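Local coordinates for protein CRS2 (Zea mays, PDB 1RYB) that is required for splicing group IIB introns in chloroplasts, working in complexes with CAF1 or CAF2, and has a peptidyl-tRNA hydrolase fold but no such enzymatic activity, at residues Tyr15-Gly27 with Ala92-Tyr106. Residues are numbered along the deposited sequence; the frame is centred on the assembly and turned at random.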
loop_
_atom_site.group_PDB
_atom_site.type_symbol
_atom_site.label_atom_id
_atom_site.label_comp_id
_atom_site.label_asym_id
_atom_site.label_seq_id
_atom_site.Cartn_x
_atom_site.Cartn_y
_atom_site.Cartn_z
ATOM N N TYR A 15 19.176 12.065 -5.484
ATOM C CA TYR A 15 18.003 12.216 -4.638
ATOM C C TYR A 15 16.599 12.102 -5.394
ATOM O O TYR A 15 15.694 12.921 -5.300
ATOM C CB TYR A 15 18.162 13.427 -3.689
ATOM N N THR A 16 16.399 11.021 -6.120
ATOM C CA THR A 16 15.147 10.775 -6.767
ATOM C C THR A 16 14.103 10.333 -5.714
ATOM O O THR A 16 14.371 9.455 -4.886
ATOM C CB THR A 16 15.374 9.713 -7.847
ATOM O OG1 THR A 16 16.465 10.136 -8.660
ATOM C CG2 THR A 16 14.130 9.577 -8.697
ATOM N N PRO A 17 12.933 10.996 -5.683
ATOM C CA PRO A 17 11.938 10.665 -4.624
ATOM C C PRO A 17 11.230 9.362 -4.841
ATOM O O PRO A 17 11.301 8.770 -5.920
ATOM C CB PRO A 17 10.890 11.781 -4.610
ATOM C CG PRO A 17 11.072 12.536 -5.924
ATOM C CD PRO A 17 12.407 12.065 -6.559
ATOM N N TRP A 18 10.560 8.928 -3.768
ATOM C CA TRP A 18 9.662 7.770 -3.781
ATOM C C TRP A 18 8.251 8.217 -3.490
ATOM O O TRP A 18 8.017 9.202 -2.781
ATOM C CB TRP A 18 10.002 6.700 -2.714
ATOM C CG TRP A 18 11.204 5.867 -3.087
ATOM C CD1 TRP A 18 12.520 6.327 -3.201
ATOM C CD2 TRP A 18 11.233 4.453 -3.343
ATOM N NE1 TRP A 18 13.335 5.286 -3.535
ATOM C CE2 TRP A 18 12.572 4.120 -3.656
ATOM C CE3 TRP A 18 10.252 3.452 -3.407
ATOM C CZ2 TRP A 18 12.949 2.789 -3.864
ATOM C CZ3 TRP A 18 10.650 2.132 -3.754
ATOM C CH2 TRP A 18 11.962 1.832 -3.976
ATOM N N LEU A 19 7.309 7.443 -4.018
ATOM C CA LEU A 19 5.919 7.692 -3.714
ATOM C C LEU A 19 5.453 6.407 -3.097
ATOM O O LEU A 19 5.490 5.398 -3.747
ATOM C CB LEU A 19 5.153 8.066 -4.997
ATOM C CG LEU A 19 3.667 8.459 -4.814
ATOM C CD1 LEU A 19 3.172 8.843 -6.239
ATOM C CD2 LEU A 19 2.879 7.192 -4.417
ATOM N N ILE A 20 5.073 6.441 -1.821
ATOM C CA ILE A 20 4.680 5.281 -1.106
ATOM C C ILE A 20 3.193 5.348 -0.926
ATOM O O ILE A 20 2.662 6.186 -0.110
ATOM C CB ILE A 20 5.446 5.245 0.269
ATOM C CG1 ILE A 20 7.005 5.132 0.035
ATOM C CG2 ILE A 20 4.940 4.031 1.105
ATOM C CD1 ILE A 20 7.791 5.386 1.268
ATOM N N ALA A 21 2.481 4.465 -1.646
ATOM C CA ALA A 21 0.999 4.559 -1.618
ATOM C C ALA A 21 0.353 3.329 -1.035
ATOM O O ALA A 21 0.699 2.249 -1.410
ATOM C CB ALA A 21 0.481 4.769 -3.076
ATOM N N GLY A 22 -0.553 3.528 -0.078
ATOM C CA GLY A 22 -1.284 2.424 0.543
ATOM C C GLY A 22 -2.738 2.536 0.031
ATOM O O GLY A 22 -3.312 3.670 -0.016
ATOM N N LEU A 23 -3.289 1.383 -0.462
ATOM C CA LEU A 23 -4.628 1.293 -1.031
ATOM C C LEU A 23 -5.716 1.095 0.025
ATOM O O LEU A 23 -5.522 0.421 1.067
ATOM C CB LEU A 23 -4.688 0.186 -2.068
ATOM C CG LEU A 23 -3.633 0.430 -3.151
ATOM C CD1 LEU A 23 -3.901 -0.511 -4.301
ATOM C CD2 LEU A 23 -3.761 1.881 -3.695
ATOM N N GLY A 24 -6.875 1.591 -0.283
ATOM C CA GLY A 24 -8.057 1.478 0.644
ATOM C C GLY A 24 -9.216 2.263 0.108
ATOM O O GLY A 24 -9.106 2.917 -0.974
ATOM N N ASN A 25 -10.303 2.263 0.883
ATOM C CA ASN A 25 -11.494 3.088 0.604
ATOM C C ASN A 25 -11.592 4.176 1.611
ATOM O O ASN A 25 -11.199 4.007 2.775
ATOM C CB ASN A 25 -12.753 2.236 0.707
ATOM C CG ASN A 25 -12.858 1.355 -0.500
ATOM O OD1 ASN A 25 -12.875 1.875 -1.608
ATOM N ND2 ASN A 25 -12.962 0.015 -0.300
ATOM N N PRO A 26 -12.195 5.270 1.241
ATOM C CA PRO A 26 -12.223 6.435 2.126
ATOM C C PRO A 26 -13.373 6.456 3.059
ATOM O O PRO A 26 -14.442 6.026 2.706
ATOM C CB PRO A 26 -12.491 7.591 1.163
ATOM C CG PRO A 26 -13.331 6.937 0.090
ATOM C CD PRO A 26 -12.698 5.552 -0.088
ATOM N N GLY A 27 -13.140 6.969 4.245
ATOM C CA GLY A 27 -14.256 7.156 5.097
ATOM C C GLY A 27 -14.283 6.246 6.302
ATOM O O GLY A 27 -13.666 5.186 6.335
ATOM N N ALA A 92 2.534 10.912 -9.329
ATOM C CA ALA A 92 3.857 10.507 -9.762
ATOM C C ALA A 92 4.389 11.507 -10.804
ATOM O O ALA A 92 5.602 11.791 -10.911
ATOM C CB ALA A 92 3.784 9.108 -10.414
ATOM N N ALA A 93 3.438 12.015 -11.611
ATOM C CA ALA A 93 3.784 12.971 -12.679
ATOM C C ALA A 93 4.173 14.292 -12.062
ATOM O O ALA A 93 5.257 14.785 -12.279
ATOM C CB ALA A 93 2.670 13.100 -13.789
ATOM N N TYR A 94 3.340 14.762 -11.148
ATOM C CA TYR A 94 3.612 16.011 -10.468
ATOM C C TYR A 94 4.942 16.045 -9.793
ATOM O O TYR A 94 5.678 17.028 -9.881
ATOM C CB TYR A 94 2.469 16.358 -9.471
ATOM C CG TYR A 94 2.518 17.746 -8.821
ATOM C CD1 TYR A 94 1.688 18.779 -9.243
ATOM C CD2 TYR A 94 3.407 17.990 -7.774
ATOM C CE1 TYR A 94 1.769 20.036 -8.645
ATOM C CE2 TYR A 94 3.449 19.218 -7.132
ATOM C CZ TYR A 94 2.644 20.259 -7.603
ATOM O OH TYR A 94 2.688 21.486 -6.978
ATOM N N TYR A 95 5.219 15.002 -9.024
ATOM C CA TYR A 95 6.425 14.977 -8.208
ATOM C C TYR A 95 7.647 14.332 -8.914
ATOM O O TYR A 95 8.678 14.079 -8.244
ATOM C CB TYR A 95 6.072 14.249 -6.904
ATOM C CG TYR A 95 5.179 15.108 -6.025
ATOM C CD1 TYR A 95 3.813 14.861 -5.850
ATOM C CD2 TYR A 95 5.733 16.214 -5.385
ATOM C CE1 TYR A 95 3.029 15.692 -5.045
ATOM C CE2 TYR A 95 4.978 17.040 -4.547
ATOM C CZ TYR A 95 3.618 16.804 -4.424
ATOM O OH TYR A 95 2.911 17.692 -3.648
ATOM N N GLN A 96 7.489 13.964 -10.244
ATOM C CA GLN A 96 8.595 13.348 -11.000
ATOM C C GLN A 96 9.110 12.071 -10.345
ATOM O O GLN A 96 10.327 11.839 -10.218
ATOM C CB GLN A 96 9.775 14.362 -11.228
ATOM C CG GLN A 96 9.287 15.643 -11.942
ATOM C CD GLN A 96 10.433 16.672 -12.012
ATOM O OE1 GLN A 96 11.409 16.470 -12.727
ATOM N NE2 GLN A 96 10.383 17.737 -11.195
ATOM N N VAL A 97 8.187 11.226 -9.905
ATOM C CA VAL A 97 8.614 9.988 -9.311
ATOM C C VAL A 97 8.716 8.931 -10.389
ATOM O O VAL A 97 7.713 8.681 -11.050
ATOM C CB VAL A 97 7.519 9.530 -8.326
ATOM C CG1 VAL A 97 8.033 8.213 -7.609
ATOM C CG2 VAL A 97 7.246 10.625 -7.330
ATOM N N PRO A 98 9.861 8.321 -10.583
ATOM C CA PRO A 98 9.963 7.251 -11.586
ATOM C C PRO A 98 9.199 5.998 -11.182
ATOM O O PRO A 98 9.062 5.652 -9.949
ATOM C CB PRO A 98 11.436 6.866 -11.634
ATOM C CG PRO A 98 12.030 7.371 -10.335
ATOM C CD PRO A 98 11.116 8.485 -9.854
ATOM N N LEU A 99 8.793 5.252 -12.206
ATOM C CA LEU A 99 8.091 3.979 -12.012
ATOM C C LEU A 99 8.675 3.121 -10.884
ATOM O O LEU A 99 7.997 2.624 -10.045
ATOM C CB LEU A 99 8.117 3.165 -13.300
ATOM C CG LEU A 99 7.203 1.952 -13.232
ATOM C CD1 LEU A 99 5.793 2.408 -13.188
ATOM C CD2 LEU A 99 7.366 1.108 -14.497
ATOM N N ARG A 100 9.952 2.946 -10.927
ATOM C CA ARG A 100 10.649 2.072 -10.019
ATOM C C ARG A 100 10.587 2.504 -8.597
ATOM O O ARG A 100 10.955 1.685 -7.734
ATOM C CB ARG A 100 12.119 1.884 -10.424
ATOM C CG ARG A 100 12.936 3.182 -10.321
ATOM C CD ARG A 100 14.397 3.046 -10.812
ATOM N NE ARG A 100 15.186 4.292 -10.749
ATOM C CZ ARG A 100 15.014 5.330 -11.600
ATOM N NH1 ARG A 100 15.739 6.482 -11.543
ATOM N NH2 ARG A 100 14.064 5.210 -12.513
ATOM N N HIS A 101 10.126 3.757 -8.374
ATOM C CA HIS A 101 10.036 4.313 -7.015
ATOM C C HIS A 101 8.602 4.556 -6.579
ATOM O O HIS A 101 8.341 5.283 -5.608
ATOM C CB HIS A 101 10.819 5.632 -6.910
ATOM C CG HIS A 101 12.275 5.426 -6.882
ATOM N ND1 HIS A 101 13.134 6.496 -6.785
ATOM C CD2 HIS A 101 13.030 4.256 -6.945
ATOM C CE1 HIS A 101 14.398 5.973 -6.794
ATOM N NE2 HIS A 101 14.340 4.617 -6.898
ATOM N N ILE A 102 7.676 3.971 -7.330
ATOM C CA ILE A 102 6.277 4.057 -6.974
ATOM C C ILE A 102 5.964 2.779 -6.254
ATOM O O ILE A 102 5.824 1.719 -6.895
ATOM C CB ILE A 102 5.387 4.142 -8.213
ATOM C CG1 ILE A 102 5.752 5.414 -9.043
ATOM C CG2 ILE A 102 3.917 4.189 -7.767
ATOM C CD1 ILE A 102 4.980 5.502 -10.339
ATOM N N LEU A 103 5.875 2.860 -4.881
ATOM C CA LEU A 103 5.662 1.665 -4.080
ATOM C C LEU A 103 4.208 1.543 -3.741
ATOM O O LEU A 103 3.656 2.404 -3.046
ATOM C CB LEU A 103 6.526 1.719 -2.802
ATOM C CG LEU A 103 6.307 0.649 -1.744
ATOM C CD1 LEU A 103 6.672 -0.738 -2.314
ATOM C CD2 LEU A 103 7.309 0.956 -0.621
ATOM N N LEU A 104 3.617 0.382 -4.153
ATOM C CA LEU A 104 2.228 0.123 -3.794
ATOM C C LEU A 104 2.148 -0.844 -2.647
ATOM O O LEU A 104 2.775 -1.888 -2.669
ATOM C CB LEU A 104 1.342 -0.457 -4.956
ATOM C CG LEU A 104 0.647 0.596 -5.771
ATOM C CD1 LEU A 104 -0.535 1.187 -5.035
ATOM C CD2 LEU A 104 1.639 1.680 -6.253
ATOM N N ILE A 105 1.292 -0.525 -1.663
ATOM C CA ILE A 105 1.067 -1.358 -0.475
ATOM C C ILE A 105 -0.413 -1.747 -0.410
ATOM O O ILE A 105 -1.265 -0.855 -0.386
ATOM C CB ILE A 105 1.557 -0.612 0.802
ATOM C CG1 ILE A 105 2.988 -0.127 0.566
ATOM C CG2 ILE A 105 1.484 -1.574 2.028
ATOM C CD1 ILE A 105 3.618 0.360 1.891
ATOM N N TYR A 106 -0.729 -3.049 -0.305
ATOM C CA TYR A 106 -2.168 -3.422 -0.389
ATOM C C TYR A 106 -2.424 -4.816 0.158
ATOM O O TYR A 106 -1.486 -5.526 0.472
ATOM C CB TYR A 106 -2.589 -3.374 -1.907
ATOM C CG TYR A 106 -1.818 -4.469 -2.699
ATOM C CD1 TYR A 106 -2.356 -5.745 -2.867
ATOM C CD2 TYR A 106 -0.506 -4.302 -3.135
ATOM C CE1 TYR A 106 -1.662 -6.729 -3.565
ATOM C CE2 TYR A 106 0.279 -5.333 -3.680
ATOM C CZ TYR A 106 -0.342 -6.546 -3.963
ATOM O OH TYR A 106 0.361 -7.613 -4.536
#
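The imidazole of His101 lies flat over one face of the Trp18 indole, in an offset stack with the planes 12° apart and His101 CD2 3.3 Å from Trp18 CE2. His101 CB sits over the five-membered ring as a CH-pi contact, while the broad indole spans the imidazole and still meets Leu103 CB at its edge. The histidine turns its own ring edge to the carbonyl of Pro17: ND1 donates to Pro17 O at 3.0 Å, close to the imidazole plane but above that of the carbonyl, through a bent N-H...O angle of 141°. Histidine suits this place because one ring supplies both a stacking face and an in-plane donor. Replacing Trp18 by an alanine would probably leave the His101 ring without its stacking partner, set mainly by that bent bond. Nearby, Thr16 CG2 presses tightly on Pro98 CD (3.4 Å).

Strands 18-22 and 102-106 run parallel. Leu19 N donates to His101 O at 2.9 Å, and the alternating bonds continue through Leu103, Ala21 and Ile105 to Leu23 N. Beta-branched Ile20 and Ile105 suit an extended backbone and pack side by side, CG2 to CD1. On the other face, Leu19, its CG anti to N (chi1 -176°), extends CD1 to Ala92, and small Ala21 leaves Leu104 CD1 to reach Leu23 CD2 at 3.6 Å.

These strands form the centre of the peptidyl-tRNA hydrolase sheet, where Asp107 by similarity supports the active-site histidine, though CRS2 lacks that activity. Strand 70-77 pairs with the far edge of 18-22, helix 84-94 covers Leu19 and Ala21, and helix 37-48 packs on Ile20 and Ile105.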